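Local coordinates for protein leucine aminopeptidase 2, chloroplastic (Streptomyces sp. BC16019, PDB 5LHJ) that acts as a metal-dependent aminopeptidase of the M17 family in bottromycin maturation, probably removing N-terminal amino acids from peptides, at residues C41-H44 and T45-V49; R165-A168 and E169-A173; L222-T225 and G226-A229; A377-A381 and L382-T386; D440-Q443 and A444-L448. One frame throughout, in Å; residues are numbered along the deposited sequence. Where two conformers were deposited one is given.

Contact 1: residues C41-H44 and T45-V49; sequences CGRH and TGAAV
Arg-43 folds over the turn that follows it and meets Ala-47, Ala-48 and Val-49. The carbonyl of Ala-48 comes up against one face of the guanidinium, off-centre and nearer the NH1 side. Ala-48 O lies 2.9 Å from Arg-43 NH1, but the angle is too poor for a hydrogen bond, so the attraction is probably electrostatic. Alongside, the methyl CG1 of Val-49 is 4.0 Å from Arg-43 CG, and the two side chains run antiparallel to one another. The methyl of Ala-47 approaches at the guanidinium edge, with its CB 4.1 Å from Arg-43 CD. A bend at chi2 (-67°) puts the arginine chain on this path. Beneath these contacts runs a type II beta turn from His-44 to Ala-47, closed by a bond of 3.1 Å from Ala-47 N to His-44 O. A water donates to the same His-44 O (3.0 Å) and to Ala-47 O (2.8 Å), bridging the two carbonyls. At Gly-46, phi is 93°, where a side chain would collide with the preceding carbonyl oxygen. Further out, His-44 ND1 is hydrogen-bonded to Gly-83 O, while Arg-43 NE makes a weak bond to Asn-79 OD1 on the neighbouring strand 76-81. With an alanine in place of Arg-43 the Ala-48 carbonyl would probably lose its cationic neighbour, and a gap would open beside the Val-49 methyl. The turn leaving strand 38-43 is thus fixed by its backbone and a bridging water, with a cation laid over a carbonyl oxygen adding attraction at this surface of the N-terminal domain.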
# COMPACT_ATOMS: atom_id res chain seq x y z
N CYS A 41 -20.21 -46.75 15.42
CA CYS A 41 -20.78 -47.62 14.41
C CYS A 41 -20.83 -46.86 13.08
O CYS A 41 -21.43 -45.79 13.03
CB CYS A 41 -22.21 -48.00 14.84
SG CYS A 41 -23.16 -49.04 13.71
N GLY A 42 -20.21 -47.42 12.03
CA GLY A 42 -20.24 -46.83 10.70
C GLY A 42 -21.54 -47.15 9.98
O GLY A 42 -21.96 -48.30 9.96
N ARG A 43 -22.17 -46.13 9.39
CA ARG A 43 -23.45 -46.29 8.71
C ARG A 43 -23.40 -45.66 7.33
O ARG A 43 -23.20 -44.46 7.21
CB ARG A 43 -24.55 -45.61 9.52
CG ARG A 43 -24.75 -46.16 10.93
CD ARG A 43 -25.28 -47.57 10.86
NE ARG A 43 -25.62 -48.13 12.16
CZ ARG A 43 -26.21 -49.31 12.33
NH1 ARG A 43 -26.55 -50.09 11.29
NH2 ARG A 43 -26.49 -49.73 13.56
N HIS A 44 -23.57 -46.47 6.28
CA HIS A 44 -23.78 -45.94 4.93
C HIS A 44 -25.22 -45.50 4.78
O HIS A 44 -26.09 -45.90 5.56
CB HIS A 44 -23.42 -46.98 3.86
CG HIS A 44 -21.95 -47.20 3.70
ND1 HIS A 44 -21.10 -46.23 3.21
CD2 HIS A 44 -21.17 -48.27 3.98
CE1 HIS A 44 -19.86 -46.70 3.19
NE2 HIS A 44 -19.88 -47.94 3.64
N THR A 45 -25.48 -44.69 3.76
CA THR A 45 -26.82 -44.16 3.54
C THR A 45 -27.74 -45.36 3.33
O THR A 45 -27.36 -46.33 2.67
CB THR A 45 -26.88 -43.22 2.33
OG1 THR A 45 -26.46 -43.92 1.16
CG2 THR A 45 -25.98 -41.99 2.52
N GLY A 46 -28.92 -45.31 3.95
CA GLY A 46 -29.89 -46.41 3.89
C GLY A 46 -29.81 -47.44 5.00
O GLY A 46 -30.74 -48.24 5.14
N ALA A 47 -28.73 -47.44 5.79
CA ALA A 47 -28.54 -48.42 6.87
C ALA A 47 -29.44 -48.09 8.06
O ALA A 47 -29.72 -46.92 8.32
CB ALA A 47 -27.08 -48.47 7.30
N ALA A 48 -29.89 -49.12 8.78
CA ALA A 48 -30.85 -48.93 9.86
C ALA A 48 -30.20 -48.31 11.09
O ALA A 48 -29.13 -48.73 11.51
CB ALA A 48 -31.50 -50.26 10.23
N VAL A 49 -30.85 -47.29 11.64
CA VAL A 49 -30.52 -46.75 12.96
C VAL A 49 -31.82 -46.66 13.76
O VAL A 49 -32.90 -46.74 13.20
CB VAL A 49 -29.82 -45.36 12.89
CG1 VAL A 49 -28.46 -45.49 12.22
CG2 VAL A 49 -30.68 -44.33 12.17
O HOH W 1 -27.81 -44.90 7.82

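Contact 2: residues R165-A168 and E169-A173; sequences RAVA and EGLAA
Val-167 and Leu-171 lie side by side on one flank of the helix, pointing the same way, with Val-167 CG1 4.0 Å from Leu-171 CD1. The fit is close here: Leu-171 CG also rests 3.3 Å from Val-167 O, the acceptor of a nearly straight 2.9 Å bond from Leu-171 N. Leu-171 goes on to touch Ala-132 and Val-136 of helix 124-139, so this flank is the packed one. Two residues back along the helix, Glu-169 N donates to Arg-165 O at 3.0 Å, and Glu-169 CG passes over the same carbonyl oxygen at 3.5 Å. The pairing of Arg-165 with Glu-169 is much looser. Their side chains cross at a slant, the guanidinium and carboxylate planes 35° apart, and Glu-169 OE2 lies against the aliphatic part of the arginine, 3.5 Å from Arg-165 CG. Bends at chi2 (82°) and chi3 (75°) carry the arginine head off the acid: Arg-165 NE stays 5.0 Å from Glu-169 OE2, and the arginine lies at the exposed side of the helix. The acid is engaged by its other oxygen, OE1, in a salt bridge with Arg-129 of helix 124-139. A leucine in place of Glu-169 would probably leave Arg-129 without this carboxylate and remove this charged link between the two helices. Such i to i+4 pairing is the regular pattern of an alpha helix, here one apolar flank and one charged edge near the start of the long helix 164-185, which probably links the two domains as in other M17 aminopeptidases.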
# COMPACT_ATOMS: atom_id res chain seq x y z
N ARG A 165 -2.52 -56.10 10.69
CA ARG A 165 -1.35 -55.54 10.01
C ARG A 165 -1.68 -54.13 9.49
O ARG A 165 -0.90 -53.20 9.69
CB ARG A 165 -0.90 -56.46 8.86
CG ARG A 165 0.10 -55.89 7.87
CD ARG A 165 1.52 -55.97 8.37
NE ARG A 165 2.05 -57.33 8.29
CZ ARG A 165 3.27 -57.69 8.71
NH1 ARG A 165 4.11 -56.79 9.25
NH2 ARG A 165 3.65 -58.96 8.60
N ALA A 166 -2.84 -54.00 8.84
CA ALA A 166 -3.29 -52.70 8.31
C ALA A 166 -3.46 -51.65 9.42
O ALA A 166 -3.10 -50.49 9.23
CB ALA A 166 -4.58 -52.86 7.54
N VAL A 167 -3.99 -52.05 10.57
CA VAL A 167 -4.13 -51.15 11.72
C VAL A 167 -2.76 -50.65 12.17
O VAL A 167 -2.55 -49.45 12.36
CB VAL A 167 -4.90 -51.79 12.90
CG1 VAL A 167 -4.83 -50.91 14.15
CG2 VAL A 167 -6.35 -52.05 12.51
N ALA A 168 -1.81 -51.58 12.30
CA ALA A 168 -0.45 -51.23 12.70
C ALA A 168 0.21 -50.26 11.73
O ALA A 168 0.87 -49.31 12.17
CB ALA A 168 0.41 -52.49 12.87
N GLU A 169 0.04 -50.50 10.43
CA GLU A 169 0.57 -49.64 9.37
C GLU A 169 -0.02 -48.22 9.48
O GLU A 169 0.71 -47.22 9.40
CB GLU A 169 0.25 -50.18 7.96
CG GLU A 169 1.08 -51.38 7.49
CD GLU A 169 0.57 -51.99 6.18
OE1 GLU A 169 -0.29 -51.37 5.47
OE2 GLU A 169 1.01 -53.12 5.86
N GLY A 170 -1.33 -48.14 9.67
CA GLY A 170 -2.02 -46.86 9.80
C GLY A 170 -1.61 -46.07 11.03
O GLY A 170 -1.37 -44.87 10.96
N LEU A 171 -1.55 -46.74 12.18
CA LEU A 171 -1.09 -46.09 13.41
C LEU A 171 0.31 -45.53 13.24
O LEU A 171 0.58 -44.38 13.63
CB LEU A 171 -1.14 -47.04 14.62
CG LEU A 171 -2.51 -47.57 15.08
CD1 LEU A 171 -2.33 -48.60 16.20
CD2 LEU A 171 -3.48 -46.49 15.54
N ALA A 172 1.20 -46.28 12.61
CA ALA A 172 2.57 -45.84 12.44
C ALA A 172 2.69 -44.63 11.49
O ALA A 172 3.44 -43.70 11.77
CB ALA A 172 3.44 -46.99 11.96
N ALA A 173 1.94 -44.65 10.40
CA ALA A 173 1.93 -43.52 9.47
C ALA A 173 1.38 -42.26 10.14
O ALA A 173 1.92 -41.16 9.96
CB ALA A 173 1.12 -43.86 8.21

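Contact 3: residues L222-T225 and G226-A229; sequences LGLT and GLTA
Leu-224, at the N-cap position, sits at the centre of an inverse gamma turn that swings the chain into helix 225-231, and its carbonyl oxygen, Leu-224 O, accepts Thr-228 N at 3.2 Å. The next bond, from Ala-229 N to Thr-225 O (2.9 Å), continues the helical pattern. Gly-223, the first residue of the gamma turn, has positive phi and is where the chain leaves the preceding helix; its carbonyl takes a weak bond from Thr-225 N. On the inner side, Leu-224 CB lies 4.2 Å from Leu-227 CB, and both leucines lean on Tyr-240 of strand 239-245. Thr-228 holds OG1 between its backbone N and carbonyl carbon (chi1 54°), which turns the hydroxyl back toward the first turn, 3.2 Å from Thr-225 O. The methyl CB of Ala-229 also approaches this carbonyl oxygen, at 3.3 Å from Thr-225 O. The hydroxyl of Thr-225 is bound to Arg-330 O. The side chain of Leu-227 is about 9 Å from that of Lys-261, a manganese ligand. A leucine at the N-cap has no polar side chain to offer, but Asp-352 of helix 345-358, distant in sequence, accepts the N-H of Gly-226 in the first turn, and its negative charge would probably also favour the positive end of the helix dipole.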
# COMPACT_ATOMS: atom_id res chain seq x y z
N LEU A 222 32.05 -29.04 4.32
CA LEU A 222 31.16 -29.64 3.33
C LEU A 222 30.88 -28.72 2.16
O LEU A 222 30.43 -29.18 1.12
CB LEU A 222 29.84 -30.07 3.97
CG LEU A 222 29.91 -31.02 5.16
CD1 LEU A 222 28.49 -31.46 5.51
CD2 LEU A 222 30.80 -32.22 4.86
N GLY A 223 31.15 -27.42 2.31
CA GLY A 223 31.00 -26.48 1.19
C GLY A 223 29.56 -26.15 0.84
O GLY A 223 29.26 -25.80 -0.32
N LEU A 224 28.67 -26.24 1.83
CA LEU A 224 27.24 -25.90 1.65
C LEU A 224 27.11 -24.38 1.82
O LEU A 224 26.62 -23.88 2.85
CB LEU A 224 26.37 -26.67 2.65
CG LEU A 224 26.52 -28.20 2.64
CD1 LEU A 224 25.65 -28.86 3.69
CD2 LEU A 224 26.22 -28.79 1.27
N THR A 225 27.54 -23.66 0.79
CA THR A 225 27.72 -22.21 0.83
C THR A 225 26.41 -21.47 1.02
O THR A 225 26.36 -20.46 1.71
CB THR A 225 28.37 -21.68 -0.46
OG1 THR A 225 29.45 -22.55 -0.84
CG2 THR A 225 28.89 -20.27 -0.27
N GLY A 226 25.36 -21.96 0.38
CA GLY A 226 24.04 -21.34 0.49
C GLY A 226 23.53 -21.37 1.92
O GLY A 226 23.07 -20.35 2.45
N LEU A 227 23.63 -22.53 2.55
CA LEU A 227 23.22 -22.70 3.95
C LEU A 227 23.97 -21.74 4.89
O LEU A 227 23.35 -21.06 5.71
CB LEU A 227 23.43 -24.15 4.40
CG LEU A 227 23.21 -24.46 5.88
CD1 LEU A 227 21.79 -24.16 6.33
CD2 LEU A 227 23.55 -25.93 6.12
N THR A 228 25.30 -21.70 4.79
CA THR A 228 26.10 -20.83 5.66
C THR A 228 25.85 -19.33 5.38
O THR A 228 25.76 -18.55 6.32
CB THR A 228 27.59 -21.21 5.65
OG1 THR A 228 28.08 -21.23 4.32
CG2 THR A 228 27.78 -22.57 6.21
N ALA A 229 25.65 -18.94 4.12
CA ALA A 229 25.33 -17.53 3.78
C ALA A 229 23.98 -17.06 4.32
O ALA A 229 23.87 -15.98 4.92
CB ALA A 229 25.39 -17.31 2.27

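Contact 4: residues A377-A381 and L382-T386; sequences AAVHA and LGTRT
Ala-378 O is gripped by two amides, Leu-382 N at 3.2 Å in a nearly straight bond (171°) and Ala-381 N in a weak one at 3.4 Å. Next along the chain, Val-379 O takes Gly-383 N at 2.8 Å, though this bond is more bent, at 143°. With it the short helix 377-382 ends: Gly-383 has positive phi, and at its backbone angles a CB would be pressed against the carbonyl oxygen before it. Ala-381 O is buried here and has no partner in the model. The side-chain contact is carried by Val-379. With CG1 at a chi1 of 75°, the other methyl, CG2, falls anti to the backbone N and is directed over the departing chain, Val-379 CG2 lying 3.5 Å from Gly-383 O. The same methyl meets Thr-384 CG2 at 3.9 Å, so Val-379 bears on both residues that lead the chain off the helix. Leu-382 turns CB and CG back over the carbonyl that its own amide binds, Leu-382 CB being 3.8 Å from Ala-378 O. The hydroxyl of Thr-384 is bound to Glu-471. Across the subunit interface, the ring of His-380 stacks on His-380 of the second subunit, and Ala-381 packs on Ala-377 of that subunit. This helix end therefore lies at a subunit interface, with helix 440-449 meeting Ala-377 and Ala-378, strand 410-413 meeting Leu-382 through Cys-412, and the chain running on from the glycine into strand 386-390 of the catalytic domain.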
# COMPACT_ATOMS: atom_id res chain seq x y z
N ALA A 377 3.80 -18.21 -4.32
CA ALA A 377 3.10 -18.02 -5.59
C ALA A 377 2.20 -19.21 -5.91
O ALA A 377 1.12 -19.01 -6.48
CB ALA A 377 4.09 -17.77 -6.72
N ALA A 378 2.64 -20.40 -5.47
CA ALA A 378 1.92 -21.68 -5.61
C ALA A 378 0.44 -21.53 -5.24
O ALA A 378 -0.45 -21.69 -6.09
CB ALA A 378 2.59 -22.75 -4.75
N VAL A 379 0.23 -21.10 -4.00
CA VAL A 379 -1.09 -20.98 -3.38
C VAL A 379 -2.10 -20.13 -4.16
O VAL A 379 -3.29 -20.44 -4.12
CB VAL A 379 -0.96 -20.52 -1.90
CG1 VAL A 379 -0.63 -19.03 -1.78
CG2 VAL A 379 -2.21 -20.85 -1.11
N HIS A 380 -1.65 -19.10 -4.88
CA HIS A 380 -2.57 -18.18 -5.57
C HIS A 380 -3.53 -18.88 -6.52
O HIS A 380 -4.72 -18.57 -6.53
CB HIS A 380 -1.81 -17.08 -6.33
CG HIS A 380 -1.32 -15.98 -5.44
ND1 HIS A 380 -0.28 -16.14 -4.55
CD2 HIS A 380 -1.72 -14.69 -5.33
CE1 HIS A 380 -0.06 -15.00 -3.92
NE2 HIS A 380 -0.93 -14.11 -4.36
N ALA A 381 -3.02 -19.80 -7.33
CA ALA A 381 -3.87 -20.60 -8.23
C ALA A 381 -4.25 -21.98 -7.66
O ALA A 381 -5.39 -22.38 -7.88
CB ALA A 381 -3.25 -20.72 -9.62
N LEU A 382 -3.38 -22.66 -6.90
CA LEU A 382 -3.73 -24.01 -6.37
C LEU A 382 -4.61 -24.03 -5.10
O LEU A 382 -5.23 -25.05 -4.79
CB LEU A 382 -2.49 -24.89 -6.15
CG LEU A 382 -1.60 -25.20 -7.37
CD1 LEU A 382 -0.51 -26.17 -6.97
CD2 LEU A 382 -2.40 -25.76 -8.53
N GLY A 383 -4.66 -22.91 -4.37
CA GLY A 383 -5.36 -22.88 -3.09
C GLY A 383 -4.56 -23.46 -1.94
O GLY A 383 -3.45 -23.97 -2.11
N THR A 384 -5.14 -23.39 -0.75
CA THR A 384 -4.38 -23.64 0.48
C THR A 384 -4.18 -25.11 0.85
O THR A 384 -3.43 -25.37 1.80
CB THR A 384 -5.05 -22.93 1.66
OG1 THR A 384 -6.37 -23.44 1.83
CG2 THR A 384 -5.10 -21.44 1.42
N ARG A 385 -4.83 -26.06 0.16
CA ARG A 385 -4.79 -27.48 0.57
C ARG A 385 -4.12 -28.44 -0.43
O ARG A 385 -4.21 -29.67 -0.28
CB ARG A 385 -6.20 -27.96 0.91
CG ARG A 385 -6.80 -27.26 2.12
CD ARG A 385 -8.18 -27.82 2.39
NE ARG A 385 -8.90 -27.07 3.42
CZ ARG A 385 -10.16 -27.34 3.78
NH1 ARG A 385 -10.83 -28.34 3.22
NH2 ARG A 385 -10.74 -26.60 4.70
N THR A 386 -3.44 -27.88 -1.42
CA THR A 386 -2.85 -28.67 -2.49
C THR A 386 -1.38 -28.33 -2.67
O THR A 386 -1.03 -27.15 -2.78
CB THR A 386 -3.63 -28.45 -3.80
OG1 THR A 386 -4.97 -28.90 -3.61
CG2 THR A 386 -3.03 -29.22 -4.95

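Contact 5: residues D440-Q443 and A444-L448; sequences DTIQ and AALFL
Ile-442 and Leu-446 stand side by side one helical turn apart and point the same way, touching through Ile-442 CG2 and Leu-446 CD1 at 4.0 Å. With CG1 at a chi1 of -62°, CG2 falls opposite the isoleucine's backbone N, toward the leucine a turn later. Leu-446 in turn leans over the main chain, with its CG 3.4 Å from Ile-442 O, the oxygen that also accepts the Leu-446 N-H at 3.0 Å. On another side of the helix, Phe-447 follows Gln-443. Its amide bonds to Gln-443 O at 2.9 Å, and its CB sits 3.4 Å from that oxygen, but the ring turns away and meets Phe-451 with the planes at about 45°. The glutamine extends beyond CG in its own direction, so the two share a backbone bond and little else. Ala-444, whose N-H reaches Asp-440 O at 2.8 Å, lays its methyl against the same carbonyl, with Ala-444 CB 3.3 Å from Asp-440 O. The polar ends near the helix start are held by other parts of the fold: Asp-440 in a salt bridge to Arg-347, Thr-441 by Thr-375, and Gln-443 by Ser-435 and Glu-420. Ile-442 also packs on Ala-381 of the second subunit. Helix 440-449 thus combines an apolar flank with a polar first turn whose groups are paired inside the protein, and Asp-440, its side chain about 8 Å from that of the manganese ligand Asp-343, places this helix start near the metal site, which holds no manganese in this chain.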
# COMPACT_ATOMS: atom_id res chain seq x y z
N ASP A 440 7.06 -17.58 -10.10
CA ASP A 440 8.14 -17.96 -9.17
C ASP A 440 8.11 -19.44 -8.74
O ASP A 440 9.16 -20.03 -8.49
CB ASP A 440 8.17 -17.06 -7.92
CG ASP A 440 9.42 -17.30 -7.07
OD1 ASP A 440 10.54 -17.23 -7.62
OD2 ASP A 440 9.26 -17.64 -5.87
N THR A 441 6.93 -20.05 -8.64
CA THR A 441 6.85 -21.46 -8.26
C THR A 441 7.56 -22.36 -9.30
O THR A 441 8.36 -23.23 -8.93
CB THR A 441 5.38 -21.92 -8.06
OG1 THR A 441 4.75 -21.12 -7.05
CG2 THR A 441 5.34 -23.38 -7.63
N ILE A 442 7.32 -22.08 -10.58
CA ILE A 442 8.00 -22.80 -11.66
C ILE A 442 9.49 -22.42 -11.72
O ILE A 442 10.36 -23.30 -11.86
CB ILE A 442 7.25 -22.61 -13.01
CG1 ILE A 442 5.83 -23.21 -12.86
CG2 ILE A 442 8.06 -23.25 -14.14
CD1 ILE A 442 4.99 -23.30 -14.11
N GLN A 443 9.79 -21.13 -11.57
CA GLN A 443 11.18 -20.68 -11.59
C GLN A 443 12.00 -21.32 -10.47
O GLN A 443 13.15 -21.70 -10.69
CB GLN A 443 11.28 -19.16 -11.50
CG GLN A 443 10.71 -18.46 -12.72
CD GLN A 443 10.32 -17.02 -12.44
OE1 GLN A 443 10.91 -16.36 -11.58
NE2 GLN A 443 9.34 -16.51 -13.19
N ALA A 444 11.40 -21.47 -9.28
CA ALA A 444 12.11 -22.10 -8.15
C ALA A 444 12.46 -23.56 -8.44
O ALA A 444 13.55 -24.04 -8.09
CB ALA A 444 11.32 -21.99 -6.86
N ALA A 445 11.53 -24.27 -9.08
CA ALA A 445 11.73 -25.66 -9.45
C ALA A 445 12.86 -25.78 -10.47
O ALA A 445 13.74 -26.65 -10.35
CB ALA A 445 10.43 -26.26 -9.99
N LEU A 446 12.85 -24.90 -11.48
CA LEU A 446 13.93 -24.84 -12.49
C LEU A 446 15.30 -24.51 -11.86
O LEU A 446 16.33 -25.07 -12.24
CB LEU A 446 13.59 -23.83 -13.58
CG LEU A 446 12.36 -24.19 -14.44
CD1 LEU A 446 11.87 -22.98 -15.23
CD2 LEU A 446 12.67 -25.35 -15.36
N PHE A 447 15.30 -23.57 -10.91
CA PHE A 447 16.49 -23.23 -10.13
C PHE A 447 17.07 -24.48 -9.47
O PHE A 447 18.28 -24.76 -9.61
CB PHE A 447 16.11 -22.13 -9.11
CG PHE A 447 17.24 -21.63 -8.25
CD1 PHE A 447 17.76 -22.42 -7.21
CD2 PHE A 447 17.75 -20.36 -8.44
CE1 PHE A 447 18.79 -21.95 -6.41
CE2 PHE A 447 18.77 -19.88 -7.62
CZ PHE A 447 19.30 -20.68 -6.61
N LEU A 448 16.23 -25.22 -8.74
CA LEU A 448 16.68 -26.44 -8.05
C LEU A 448 17.18 -27.50 -9.03
O LEU A 448 18.16 -28.20 -8.76
CB LEU A 448 15.56 -27.03 -7.20
CG LEU A 448 15.04 -26.19 -6.03
CD1 LEU A 448 13.88 -26.93 -5.37
CD2 LEU A 448 16.12 -25.87 -5.01

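Overall arrangement
In chain order the five contacts run from the N-terminal domain into the catalytic one. Contact 1 spans the end of strand 38-43 in the five-stranded sheet and the loop after it; contact 2, on helix 164-185, has its centre about 26 Å away. Contacts 3, 4 and 5 all belong to the catalytic domain, contact 3 centred about 58 Å from contact 1, across the chain's centre. Contacts 4 and 5 touch, Ala-378 N lying 2.7 Å from Thr-441 OG1, and both reach the second subunit. Contacts 3 and 5, with centres about 20 Å apart, each approach helix 345-358, which begins at a manganese ligand. The set spans both domains, the metal-site surroundings and a subunit interface.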